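Local coordinates for Ctr9 protein (Myceliophthora thermophila, PDB 6AF0) that probably binds the RNA polymerase II complex and is built, in the part modelled, as a long, largely helical array containing tetratricopeptide repeats, at residues Gln497-Glu502 with Lys527-Gln532; Leu533-Gly538 with Glu552-Ala557; Ala556-Cys561 with Thr579-Leu584; Leu477-Leu482 with Leu492-Gln497. One frame throughout, in Å; residues are numbered along the deposited sequence.

Contact 1: Gln497-Glu502 with Lys527-Gln532; sequences QVEQLE and KLLPPQ
The carboxylate of Glu502 meets the ring of Pro530 through one oxygen: Glu502 OE1 lies 3.3 Å from Pro530 CD, with CG also close, the two side chains arriving from opposite directions. The second carboxylate, on Glu499, faces a charge instead. Glu499 OE2 is 3.9 Å from Lys527 NZ, a long salt bridge. Glu499 gets there because its CG stands anti to the backbone N (chi1 174°) and the chain beyond runs straight, while the lysine chain bends at chi2 and chi4. Between the two acids sits Leu529. Leu529 CD2 packs 3.8 Å from Glu499 CG, the two side chains at about a right angle, and Leu529 CG lies 4.1 Å from Glu502 CB. Pro530 is the N-cap of helix 531-543; the contact thus places the start of that helix next to helix 488-504. The loop also meets helix 547-566, where Ser560 OG is hydrogen-bonded to Leu529 O and Lys527 touches Phe553. The chemistry is that of a surface contact: methylenes of two glutamates pack on one leucine, and the single charge pair is long and probably contributes little.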
loop_
_atom_site.group_PDB
_atom_site.type_symbol
_atom_site.label_atom_id
_atom_site.label_comp_id
_atom_site.label_asym_id
_atom_site.label_seq_id
_atom_site.Cartn_x
_atom_site.Cartn_y
_atom_site.Cartn_z
ATOM N N GLN A 497 -1.820 -11.896 -13.096
ATOM C CA GLN A 497 -1.799 -12.710 -11.876
ATOM C C GLN A 497 -3.205 -12.884 -11.291
ATOM O O GLN A 497 -3.471 -13.831 -10.546
ATOM C CB GLN A 497 -0.894 -12.097 -10.812
ATOM C CG GLN A 497 0.405 -11.501 -11.341
ATOM C CD GLN A 497 1.205 -10.819 -10.254
ATOM O OE1 GLN A 497 1.005 -11.075 -9.065
ATOM N NE2 GLN A 497 2.110 -9.935 -10.654
ATOM N N VAL A 498 -4.100 -11.958 -11.608
ATOM C CA VAL A 498 -5.501 -12.103 -11.234
ATOM C C VAL A 498 -6.122 -13.149 -12.141
ATOM O O VAL A 498 -7.012 -13.882 -11.727
ATOM C CB VAL A 498 -6.283 -10.787 -11.373
ATOM C CG1 VAL A 498 -7.765 -10.985 -11.044
ATOM C CG2 VAL A 498 -5.679 -9.718 -10.477
ATOM N N GLU A 499 -5.668 -13.190 -13.394
ATOM C CA GLU A 499 -6.072 -14.240 -14.330
ATOM C C GLU A 499 -5.733 -15.590 -13.688
ATOM O O GLU A 499 -6.616 -16.436 -13.464
ATOM C CB GLU A 499 -5.359 -14.042 -15.681
ATOM C CG GLU A 499 -5.547 -15.128 -16.740
ATOM C CD GLU A 499 -4.667 -14.906 -17.985
ATOM O OE1 GLU A 499 -3.793 -14.003 -18.006
ATOM O OE2 GLU A 499 -4.842 -15.651 -18.973
ATOM N N GLN A 500 -4.457 -15.751 -13.331
ATOM C CA GLN A 500 -3.956 -16.995 -12.728
ATOM C C GLN A 500 -4.690 -17.410 -11.455
ATOM O O GLN A 500 -5.118 -18.546 -11.315
ATOM C CB GLN A 500 -2.455 -16.904 -12.464
ATOM C CG GLN A 500 -1.612 -17.046 -13.724
ATOM C CD GLN A 500 -0.483 -18.043 -13.555
ATOM O OE1 GLN A 500 0.691 -17.682 -13.634
ATOM N NE2 GLN A 500 -0.834 -19.305 -13.302
ATOM N N LEU A 501 -4.857 -16.493 -10.525
ATOM C CA LEU A 501 -5.645 -16.825 -9.344
ATOM C C LEU A 501 -7.071 -17.278 -9.694
ATOM O O LEU A 501 -7.598 -18.182 -9.069
ATOM C CB LEU A 501 -5.665 -15.657 -8.345
ATOM C CG LEU A 501 -4.505 -15.692 -7.331
ATOM C CD1 LEU A 501 -3.147 -15.457 -7.991
ATOM C CD2 LEU A 501 -4.745 -14.689 -6.211
ATOM N N GLU A 502 -7.676 -16.660 -10.704
ATOM C CA GLU A 502 -9.053 -16.999 -11.115
ATOM C C GLU A 502 -9.122 -18.384 -11.762
ATOM O O GLU A 502 -10.077 -19.139 -11.504
ATOM C CB GLU A 502 -9.646 -15.941 -12.072
ATOM C CG GLU A 502 -10.552 -14.911 -11.406
ATOM C CD GLU A 502 -11.817 -15.521 -10.830
ATOM O OE1 GLU A 502 -12.754 -15.822 -11.598
ATOM O OE2 GLU A 502 -11.877 -15.692 -9.595
ATOM N N LYS A 527 -9.845 -19.939 -21.887
ATOM C CA LYS A 527 -10.072 -19.224 -20.631
ATOM C C LYS A 527 -11.304 -18.391 -20.707
ATOM O O LYS A 527 -11.326 -17.356 -21.371
ATOM C CB LYS A 527 -8.898 -18.301 -20.256
ATOM C CG LYS A 527 -7.881 -18.013 -21.351
ATOM C CD LYS A 527 -8.284 -16.955 -22.376
ATOM C CE LYS A 527 -7.107 -16.690 -23.313
ATOM N NZ LYS A 527 -5.757 -16.700 -22.648
ATOM N N LEU A 528 -12.332 -18.841 -20.017
ATOM C CA LEU A 528 -13.521 -18.060 -19.900
ATOM C C LEU A 528 -13.659 -17.769 -18.393
ATOM O O LEU A 528 -14.326 -18.506 -17.651
ATOM C CB LEU A 528 -14.695 -18.804 -20.542
ATOM C CG LEU A 528 -14.438 -19.494 -21.897
ATOM C CD1 LEU A 528 -15.754 -19.816 -22.603
ATOM C CD2 LEU A 528 -13.567 -18.681 -22.841
ATOM N N LEU A 529 -12.946 -16.718 -17.961
ATOM C CA LEU A 529 -13.055 -16.124 -16.616
ATOM C C LEU A 529 -14.024 -14.938 -16.747
ATOM O O LEU A 529 -14.582 -14.724 -17.825
ATOM C CB LEU A 529 -11.687 -15.627 -16.148
ATOM C CG LEU A 529 -10.499 -16.573 -16.028
ATOM C CD1 LEU A 529 -10.755 -17.871 -16.766
ATOM C CD2 LEU A 529 -9.230 -15.911 -16.560
ATOM N N PRO A 530 -14.229 -14.146 -15.673
ATOM C CA PRO A 530 -15.176 -13.050 -15.874
ATOM C C PRO A 530 -14.738 -12.087 -17.002
ATOM O O PRO A 530 -13.533 -11.803 -17.156
ATOM C CB PRO A 530 -15.227 -12.347 -14.509
ATOM C CG PRO A 530 -14.682 -13.324 -13.525
ATOM C CD PRO A 530 -13.736 -14.208 -14.286
ATOM N N PRO A 531 -15.711 -11.604 -17.798
ATOM C CA PRO A 531 -15.487 -10.783 -18.997
ATOM C C PRO A 531 -14.666 -9.501 -18.784
ATOM O O PRO A 531 -13.847 -9.132 -19.625
ATOM C CB PRO A 531 -16.907 -10.406 -19.420
ATOM C CG PRO A 531 -17.753 -11.498 -18.898
ATOM C CD PRO A 531 -17.144 -11.863 -17.586
ATOM N N GLN A 532 -14.905 -8.816 -17.677
ATOM C CA GLN A 532 -14.256 -7.547 -17.459
ATOM C C GLN A 532 -12.749 -7.748 -17.372
ATOM O O GLN A 532 -11.972 -7.043 -18.025
ATOM C CB GLN A 532 -14.803 -6.892 -16.201
ATOM C CG GLN A 532 -16.288 -6.551 -16.300
ATOM C CD GLN A 532 -17.184 -7.662 -15.819
ATOM O OE1 GLN A 532 -16.745 -8.811 -15.667
ATOM N NE2 GLN A 532 -18.445 -7.331 -15.560
#

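Contact 2: Leu533-Gly538 with Glu552-Ala557; sequences LLNNIG and EFFQAA
Helices 531-543 and 547-566 form the antiparallel hairpin of a tetratricopeptide repeat, and Phe553 and Phe554 of the second pack on the first along two sides of the interface. The short segments run 165° apart, with axes approaching to 8.0 Å. Ile537 CG2, the branch anti to the backbone N (chi1 to CG1 -65°), stands over the centre of the Phe553 ring, 3.8 Å from its centroid, a CH-pi contact. Leu534 crosses Phe553 at about a right angle, Leu534 CD2 lying 4.0 Å from Phe553 CE2, while Leu534 CB reaches Ala557 CB at 3.9 Å. On the other side of the interface, Phe554 lays one ring face against CA of Gly538, and Phe554 CZ comes 3.7 Å from Gly538 C; with no side chain there, the ring rests directly on the backbone. At the ring's edge, in its plane, is CG of Asn535, whose amide is turned 62° from the ring. Asn535 OD1 stays beside the ring, while ND2 is hydrogen-bonded to the backbone of another protein's chain. Beyond Phe553 lies the ring of Tyr541. A glycine of the first helix under a phenylalanine of the second, with an alanine one turn on against the first helix's leucine, matches the consensus packing of the tetratricopeptide repeat.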
loop_
_atom_site.group_PDB
_atom_site.type_symbol
_atom_site.label_atom_id
_atom_site.label_comp_id
_atom_site.label_asym_id
_atom_site.label_seq_id
_atom_site.Cartn_x
_atom_site.Cartn_y
_atom_site.Cartn_z
ATOM N N LEU A 533 -12.340 -8.733 -16.590
ATOM C CA LEU A 533 -10.929 -9.031 -16.466
ATOM C C LEU A 533 -10.292 -9.281 -17.848
ATOM O O LEU A 533 -9.284 -8.688 -18.195
ATOM C CB LEU A 533 -10.725 -10.242 -15.552
ATOM C CG LEU A 533 -9.270 -10.685 -15.323
ATOM C CD1 LEU A 533 -8.449 -9.615 -14.630
ATOM C CD2 LEU A 533 -9.196 -11.963 -14.512
ATOM N N LEU A 534 -10.900 -10.161 -18.628
ATOM C CA LEU A 534 -10.396 -10.516 -19.955
ATOM C C LEU A 534 -10.339 -9.325 -20.888
ATOM O O LEU A 534 -9.367 -9.151 -21.625
ATOM C CB LEU A 534 -11.282 -11.588 -20.587
ATOM C CG LEU A 534 -11.485 -12.883 -19.787
ATOM C CD1 LEU A 534 -12.520 -13.747 -20.482
ATOM C CD2 LEU A 534 -10.167 -13.630 -19.622
ATOM N N ASN A 535 -11.382 -8.502 -20.853
ATOM C CA ASN A 535 -11.419 -7.275 -21.650
ATOM C C ASN A 535 -10.254 -6.360 -21.320
ATOM O O ASN A 535 -9.508 -5.944 -22.209
ATOM C CB ASN A 535 -12.719 -6.513 -21.437
ATOM C CG ASN A 535 -12.835 -5.292 -22.339
ATOM O OD1 ASN A 535 -13.548 -5.311 -23.339
ATOM N ND2 ASN A 535 -12.125 -4.230 -21.994
ATOM N N ASN A 536 -10.094 -6.040 -20.046
ATOM C CA ASN A 536 -9.036 -5.115 -19.680
ATOM C C ASN A 536 -7.689 -5.659 -20.117
ATOM O O ASN A 536 -6.893 -4.960 -20.730
ATOM C CB ASN A 536 -9.056 -4.803 -18.188
ATOM C CG ASN A 536 -10.337 -4.103 -17.753
ATOM O OD1 ASN A 536 -11.310 -4.031 -18.502
ATOM N ND2 ASN A 536 -10.343 -3.590 -16.523
ATOM N N ILE A 537 -7.456 -6.931 -19.851
ATOM C CA ILE A 537 -6.205 -7.545 -20.237
ATOM C C ILE A 537 -6.062 -7.288 -21.717
ATOM O O ILE A 537 -5.017 -6.826 -22.168
ATOM C CB ILE A 537 -6.162 -9.059 -19.926
ATOM C CG1 ILE A 537 -6.225 -9.291 -18.413
ATOM C CG2 ILE A 537 -4.887 -9.677 -20.475
ATOM C CD1 ILE A 537 -6.290 -10.736 -18.008
ATOM N N GLY A 538 -7.137 -7.551 -22.460
ATOM C CA GLY A 538 -7.178 -7.288 -23.913
ATOM C C GLY A 538 -6.757 -5.881 -24.263
ATOM O O GLY A 538 -5.966 -5.684 -25.176
ATOM N N GLU A 552 -7.903 -12.084 -29.259
ATOM C CA GLU A 552 -8.266 -13.388 -28.703
ATOM C C GLU A 552 -8.898 -13.209 -27.334
ATOM O O GLU A 552 -9.888 -13.878 -26.995
ATOM C CB GLU A 552 -7.043 -14.299 -28.632
ATOM C CG GLU A 552 -6.360 -14.438 -29.988
ATOM C CD GLU A 552 -5.314 -15.526 -30.046
ATOM O OE1 GLU A 552 -4.528 -15.661 -29.073
ATOM O OE2 GLU A 552 -5.286 -16.227 -31.091
ATOM N N PHE A 553 -8.342 -12.265 -26.573
ATOM C CA PHE A 553 -8.887 -11.924 -25.248
ATOM C C PHE A 553 -10.276 -11.299 -25.311
ATOM O O PHE A 553 -11.141 -11.651 -24.520
ATOM C CB PHE A 553 -7.931 -11.029 -24.462
ATOM C CG PHE A 553 -7.045 -11.795 -23.527
ATOM C CD1 PHE A 553 -5.768 -12.165 -23.908
ATOM C CD2 PHE A 553 -7.510 -12.188 -22.275
ATOM C CE1 PHE A 553 -4.970 -12.888 -23.052
ATOM C CE2 PHE A 553 -6.703 -12.903 -21.404
ATOM C CZ PHE A 553 -5.437 -13.257 -21.798
ATOM N N PHE A 554 -10.496 -10.384 -26.246
ATOM C CA PHE A 554 -11.843 -9.858 -26.457
ATOM C C PHE A 554 -12.836 -10.943 -26.842
ATOM O O PHE A 554 -13.963 -10.950 -26.335
ATOM C CB PHE A 554 -11.865 -8.776 -27.533
ATOM C CG PHE A 554 -11.099 -7.552 -27.164
ATOM C CD1 PHE A 554 -11.355 -6.907 -25.961
ATOM C CD2 PHE A 554 -10.119 -7.038 -28.015
ATOM C CE1 PHE A 554 -10.643 -5.784 -25.600
ATOM C CE2 PHE A 554 -9.407 -5.912 -27.660
ATOM C CZ PHE A 554 -9.674 -5.278 -26.452
ATOM N N GLN A 555 -12.431 -11.835 -27.751
ATOM C CA GLN A 555 -13.309 -12.893 -28.207
ATOM C C GLN A 555 -13.641 -13.770 -27.029
ATOM O O GLN A 555 -14.798 -14.143 -26.831
ATOM C CB GLN A 555 -12.663 -13.723 -29.310
ATOM C CG GLN A 555 -13.578 -14.815 -29.865
ATOM C CD GLN A 555 -14.905 -14.269 -30.366
ATOM O OE1 GLN A 555 -15.978 -14.608 -29.842
ATOM N NE2 GLN A 555 -14.838 -13.396 -31.380
ATOM N N ALA A 556 -12.613 -14.072 -26.242
ATOM C CA ALA A 556 -12.760 -14.898 -25.039
ATOM C C ALA A 556 -13.726 -14.265 -24.037
ATOM O O ALA A 556 -14.492 -14.961 -23.364
ATOM C CB ALA A 556 -11.406 -15.132 -24.388
ATOM N N ALA A 557 -13.677 -12.941 -23.947
ATOM C CA ALA A 557 -14.593 -12.173 -23.097
ATOM C C ALA A 557 -16.043 -12.297 -23.543
ATOM O O ALA A 557 -16.946 -12.466 -22.719
ATOM C CB ALA A 557 -14.197 -10.714 -23.100
#

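Contact 3: Ala556-Cys561 with Thr579-Leu584; sequences AALDSC and TIPFNL
Thr579 O is gripped twice by Asn583, by its backbone N and by its side-chain ND2 at 2.6 Å. The side-chain hydrogen bond is bent, 137° at the hydrogen, and ND2 sits above the carbonyl plane, although the oxygen lies close to the asparagine's own amide plane. Asn583 OD1 is hydrogen-bonded to the backbone of another protein's chain, so this amide is held from both ends. One residue on from Thr579, Ile580 faces helix 547-566. Ile580 CG2 packs 3.7 Å from Leu558 CG, the two side chains sliding past each other in opposite directions. With CG1 anti to the carbonyl carbon (chi1 -61°), Ile580 CD1 is carried between Ala557 CB at 4.0 Å and Cys561 SG at 3.9 Å. Leu558 divides its branches: CD2 touches Pro581 CG at 3.6 Å, while CD1 meets Leu584 CD2 at 3.8 Å. Pro581 has no N-H to give to the preceding turn, and the helix kinks there. The axes of the short segments stay 10.0 Å apart at 157°, a spacing consistent with the leucine and isoleucine side chains that fill the interface. Such antiparallel packing of a second helix against the first helix of the following, predicted repeat is what stacks tetratricopeptide repeats into a superhelix.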
loop_
_atom_site.group_PDB
_atom_site.type_symbol
_atom_site.label_atom_id
_atom_site.label_comp_id
_atom_site.label_asym_id
_atom_site.label_seq_id
_atom_site.Cartn_x
_atom_site.Cartn_y
_atom_site.Cartn_z
ATOM N N ALA A 556 -12.613 -14.072 -26.242
ATOM C CA ALA A 556 -12.760 -14.898 -25.039
ATOM C C ALA A 556 -13.726 -14.265 -24.037
ATOM O O ALA A 556 -14.492 -14.961 -23.364
ATOM C CB ALA A 556 -11.406 -15.132 -24.388
ATOM N N ALA A 557 -13.677 -12.941 -23.947
ATOM C CA ALA A 557 -14.593 -12.173 -23.097
ATOM C C ALA A 557 -16.043 -12.297 -23.543
ATOM O O ALA A 557 -16.946 -12.466 -22.719
ATOM C CB ALA A 557 -14.197 -10.714 -23.100
ATOM N N LEU A 558 -16.251 -12.173 -24.849
ATOM C CA LEU A 558 -17.565 -12.359 -25.449
ATOM C C LEU A 558 -18.107 -13.745 -25.157
ATOM O O LEU A 558 -19.230 -13.894 -24.681
ATOM C CB LEU A 558 -17.503 -12.129 -26.962
ATOM C CG LEU A 558 -17.368 -10.674 -27.409
ATOM C CD1 LEU A 558 -17.189 -10.587 -28.912
ATOM C CD2 LEU A 558 -18.580 -9.863 -26.978
ATOM N N ASP A 559 -17.305 -14.766 -25.425
ATOM C CA ASP A 559 -17.742 -16.128 -25.169
ATOM C C ASP A 559 -18.164 -16.224 -23.714
ATOM O O ASP A 559 -19.271 -16.661 -23.389
ATOM C CB ASP A 559 -16.623 -17.104 -25.487
ATOM C CG ASP A 559 -16.301 -17.133 -26.957
ATOM O OD1 ASP A 559 -17.206 -16.853 -27.779
ATOM O OD2 ASP A 559 -15.133 -17.425 -27.288
ATOM N N SER A 560 -17.280 -15.747 -22.849
ATOM C CA SER A 560 -17.508 -15.779 -21.423
ATOM C C SER A 560 -18.829 -15.106 -21.041
ATOM O O SER A 560 -19.530 -15.626 -20.190
ATOM C CB SER A 560 -16.331 -15.144 -20.682
ATOM O OG SER A 560 -16.596 -15.088 -19.287
ATOM N N CYS A 561 -19.164 -13.969 -21.662
ATOM C CA CYS A 561 -20.481 -13.312 -21.451
ATOM C C CYS A 561 -21.650 -14.177 -21.905
ATOM O O CYS A 561 -22.729 -14.145 -21.318
ATOM C CB CYS A 561 -20.621 -11.992 -22.218
ATOM S SG CYS A 561 -19.556 -10.633 -21.733
ATOM N N THR A 579 -20.165 -2.795 -25.589
ATOM C CA THR A 579 -18.788 -2.366 -25.383
ATOM C C THR A 579 -17.801 -3.341 -26.040
ATOM O O THR A 579 -17.097 -2.970 -26.983
ATOM C CB THR A 579 -18.467 -2.203 -23.883
ATOM O OG1 THR A 579 -19.123 -1.036 -23.392
ATOM C CG2 THR A 579 -17.012 -2.016 -23.651
ATOM N N ILE A 580 -17.769 -4.583 -25.565
ATOM C CA ILE A 580 -16.709 -5.526 -25.946
ATOM C C ILE A 580 -16.588 -5.749 -27.457
ATOM O O ILE A 580 -15.471 -5.785 -27.967
ATOM C CB ILE A 580 -16.836 -6.880 -25.237
ATOM C CG1 ILE A 580 -16.738 -6.689 -23.737
ATOM C CG2 ILE A 580 -15.725 -7.826 -25.681
ATOM C CD1 ILE A 580 -17.019 -7.951 -22.957
ATOM N N PRO A 581 -17.713 -5.899 -28.181
ATOM C CA PRO A 581 -17.583 -6.031 -29.641
ATOM C C PRO A 581 -17.069 -4.790 -30.373
ATOM O O PRO A 581 -16.606 -4.883 -31.512
ATOM C CB PRO A 581 -19.007 -6.338 -30.092
ATOM C CG PRO A 581 -19.592 -7.025 -28.921
ATOM C CD PRO A 581 -19.072 -6.239 -27.744
ATOM N N PHE A 582 -17.173 -3.632 -29.744
ATOM C CA PHE A 582 -16.512 -2.473 -30.281
ATOM C C PHE A 582 -15.027 -2.671 -30.115
ATOM O O PHE A 582 -14.262 -2.495 -31.060
ATOM C CB PHE A 582 -16.944 -1.189 -29.587
ATOM C CG PHE A 582 -16.074 -0.017 -29.932
ATOM C CD1 PHE A 582 -16.232 0.634 -31.150
ATOM C CD2 PHE A 582 -15.067 0.400 -29.067
ATOM C CE1 PHE A 582 -15.414 1.704 -31.492
ATOM C CE2 PHE A 582 -14.266 1.474 -29.392
ATOM C CZ PHE A 582 -14.435 2.126 -30.611
ATOM N N ASN A 583 -14.636 -3.059 -28.912
ATOM C CA ASN A 583 -13.236 -3.304 -28.611
ATOM C C ASN A 583 -12.683 -4.317 -29.609
ATOM O O ASN A 583 -11.604 -4.117 -30.172
ATOM C CB ASN A 583 -13.026 -3.791 -27.171
ATOM C CG ASN A 583 -13.446 -2.768 -26.143
ATOM O OD1 ASN A 583 -12.627 -2.174 -25.483
ATOM N ND2 ASN A 583 -14.726 -2.562 -26.010
ATOM N N LEU A 584 -13.450 -5.373 -29.856
ATOM C CA LEU A 584 -13.048 -6.418 -30.793
ATOM C C LEU A 584 -12.874 -5.892 -32.218
ATOM O O LEU A 584 -11.929 -6.267 -32.919
ATOM C CB LEU A 584 -14.068 -7.552 -30.783
ATOM C CG LEU A 584 -13.753 -8.689 -31.761
ATOM C CD1 LEU A 584 -12.471 -9.423 -31.381
ATOM C CD2 LEU A 584 -14.904 -9.669 -31.827
#

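Contact 4: Leu477-Leu482 with Leu492-Gln497; sequences LNLARL and LQCLQQ
Ala480 is the centre of the contact: its CB touches Leu495 CD2 at 3.6 Å and Cys494 CB at 3.9 Å, a small methyl set against two neighbouring residues of the facing helix. To one side, Leu477 brings its CD2 within 4.1 Å of the same Leu495 CD2, the two side chains crossing at about a right angle. To the other, Leu479 CD2 lies 4.2 Å from Cys494 SG. Leu495 CG is anti to the carbonyl carbon (chi1 -69°), which carries the branch across to Ala480 although the side chain starts out at a slant to the facing helix. Further out, helices 473-484 and 488-504 run antiparallel, the axes of the short segments 159° apart and 8.5 Å at closest approach. Leu479 is backed by Leu455 and Cys494 by Arg459, both of helix 445-463, and Leu495 also packs on Asn536 and Ile537 of helix 531-543. An apolar side chain of another protein's chain touches Leu495 as well. The contact between the segments is wholly apolar, made of methyls, a methylene and a sulfur; the small Ala480 and Cys494, CA atoms 5.7 Å apart, probably allow the close approach, and the fit between the segments is one of apolar shape.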
loop_
_atom_site.group_PDB
_atom_site.type_symbol
_atom_site.label_atom_id
_atom_site.label_comp_id
_atom_site.label_asym_id
_atom_site.label_seq_id
_atom_site.Cartn_x
_atom_site.Cartn_y
_atom_site.Cartn_z
ATOM N N LEU A 477 -6.621 -5.898 -8.169
ATOM C CA LEU A 477 -7.499 -5.141 -9.037
ATOM C C LEU A 477 -7.387 -3.643 -8.830
ATOM O O LEU A 477 -7.349 -2.875 -9.785
ATOM C CB LEU A 477 -8.944 -5.547 -8.789
ATOM C CG LEU A 477 -9.285 -7.003 -9.066
ATOM C CD1 LEU A 477 -10.775 -7.204 -8.807
ATOM C CD2 LEU A 477 -8.907 -7.395 -10.492
ATOM N N ASN A 478 -7.375 -3.236 -7.573
ATOM C CA ASN A 478 -7.206 -1.835 -7.224
ATOM C C ASN A 478 -5.869 -1.333 -7.759
ATOM O O ASN A 478 -5.793 -0.343 -8.493
ATOM C CB ASN A 478 -7.294 -1.655 -5.696
ATOM C CG ASN A 478 -8.729 -1.709 -5.178
ATOM O OD1 ASN A 478 -9.701 -1.675 -5.949
ATOM N ND2 ASN A 478 -8.868 -1.760 -3.868
ATOM N N LEU A 479 -4.830 -2.069 -7.412
ATOM C CA LEU A 479 -3.483 -1.759 -7.821
ATOM C C LEU A 479 -3.352 -1.712 -9.339
ATOM O O LEU A 479 -2.492 -1.017 -9.875
ATOM C CB LEU A 479 -2.554 -2.830 -7.267
ATOM C CG LEU A 479 -1.095 -2.453 -7.103
ATOM C CD1 LEU A 479 -0.968 -1.341 -6.080
ATOM C CD2 LEU A 479 -0.317 -3.681 -6.659
ATOM N N ALA A 480 -4.182 -2.493 -10.021
ATOM C CA ALA A 480 -4.206 -2.503 -11.478
ATOM C C ALA A 480 -4.782 -1.215 -12.000
ATOM O O ALA A 480 -4.244 -0.624 -12.929
ATOM C CB ALA A 480 -5.021 -3.671 -11.993
ATOM N N ARG A 481 -5.881 -0.788 -11.392
ATOM C CA ARG A 481 -6.487 0.470 -11.747
ATOM C C ARG A 481 -5.560 1.660 -11.415
ATOM O O ARG A 481 -5.492 2.608 -12.176
ATOM C CB ARG A 481 -7.862 0.604 -11.105
ATOM C CG ARG A 481 -8.452 1.969 -11.355
ATOM C CD ARG A 481 -9.956 2.055 -11.181
ATOM N NE ARG A 481 -10.361 3.444 -11.373
ATOM C CZ ARG A 481 -11.606 3.876 -11.284
ATOM N NH1 ARG A 481 -12.571 3.014 -11.005
ATOM N NH2 ARG A 481 -11.881 5.173 -11.464
ATOM N N LEU A 482 -4.837 1.608 -10.298
ATOM C CA LEU A 482 -3.940 2.717 -9.917
ATOM C C LEU A 482 -2.891 2.901 -10.972
ATOM O O LEU A 482 -2.639 4.005 -11.430
ATOM C CB LEU A 482 -3.265 2.484 -8.557
ATOM C CG LEU A 482 -4.222 2.547 -7.351
ATOM C CD1 LEU A 482 -3.555 2.107 -6.051
ATOM C CD2 LEU A 482 -4.826 3.931 -7.176
ATOM N N LEU A 492 -1.073 -4.364 -16.281
ATOM C CA LEU A 492 -1.227 -5.587 -17.077
ATOM C C LEU A 492 -0.796 -6.828 -16.275
ATOM O O LEU A 492 -1.548 -7.813 -16.139
ATOM C CB LEU A 492 -0.425 -5.449 -18.377
ATOM C CG LEU A 492 -0.273 -6.662 -19.287
ATOM C CD1 LEU A 492 -1.614 -7.293 -19.579
ATOM C CD2 LEU A 492 0.437 -6.248 -20.572
ATOM N N GLN A 493 0.410 -6.743 -15.716
ATOM C CA GLN A 493 0.997 -7.842 -14.955
ATOM C C GLN A 493 0.050 -8.217 -13.841
ATOM O O GLN A 493 -0.301 -9.379 -13.673
ATOM C CB GLN A 493 2.363 -7.446 -14.390
ATOM C CG GLN A 493 3.410 -7.102 -15.464
ATOM C CD GLN A 493 4.438 -8.202 -15.740
ATOM O OE1 GLN A 493 4.849 -8.931 -14.833
ATOM N NE2 GLN A 493 4.885 -8.298 -17.000
ATOM N N CYS A 494 -0.390 -7.208 -13.099
ATOM C CA CYS A 494 -1.388 -7.397 -12.046
ATOM C C CYS A 494 -2.541 -8.254 -12.548
ATOM O O CYS A 494 -2.869 -9.263 -11.948
ATOM C CB CYS A 494 -1.949 -6.052 -11.555
ATOM S SG CYS A 494 -0.843 -5.023 -10.551
ATOM N N LEU A 495 -3.140 -7.847 -13.662
ATOM C CA LEU A 495 -4.324 -8.524 -14.195
ATOM C C LEU A 495 -3.989 -9.899 -14.701
ATOM O O LEU A 495 -4.851 -10.763 -14.723
ATOM C CB LEU A 495 -4.977 -7.707 -15.315
ATOM C CG LEU A 495 -5.662 -6.395 -14.921
ATOM C CD1 LEU A 495 -6.545 -5.899 -16.050
ATOM C CD2 LEU A 495 -6.491 -6.554 -13.649
ATOM N N GLN A 496 -2.741 -10.098 -15.112
ATOM C CA GLN A 496 -2.260 -11.435 -15.452
ATOM C C GLN A 496 -2.227 -12.397 -14.252
ATOM O O GLN A 496 -2.575 -13.572 -14.381
ATOM C CB GLN A 496 -0.892 -11.354 -16.095
ATOM C CG GLN A 496 -0.899 -10.678 -17.446
ATOM C CD GLN A 496 0.500 -10.354 -17.930
ATOM O OE1 GLN A 496 1.478 -10.580 -17.227
ATOM N NE2 GLN A 496 0.605 -9.823 -19.134
ATOM N N GLN A 497 -1.820 -11.896 -13.096
ATOM C CA GLN A 497 -1.799 -12.710 -11.876
ATOM C C GLN A 497 -3.205 -12.884 -11.291
ATOM O O GLN A 497 -3.471 -13.831 -10.546
ATOM C CB GLN A 497 -0.894 -12.097 -10.812
ATOM C CG GLN A 497 0.405 -11.501 -11.341
ATOM C CD GLN A 497 1.205 -10.819 -10.254
ATOM O OE1 GLN A 497 1.005 -11.075 -9.065
ATOM N NE2 GLN A 497 2.110 -9.935 -10.654
#

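Overall arrangement
From the N terminus, contact 4 comes first, closing the short turn between helices 473-484 and 488-504. Contact 1 follows, sharing Gln497 with it and bridging the partly unmodelled connection from helix 488-504 to helix 531-543. Contact 2 then closes the hairpin of helices 531-543 and 547-566, and contact 3 joins the latter to helix 573-591, sharing Ala556 and Ala557 with contact 2. The loops follow in series, each starting on or after the segment that ended the last, and none crosses another. Contacts 2 and 3 are closest, with centres about 7 Å apart; contacts 3 and 4 do not touch. Together they tie five successive helices into one run of the array.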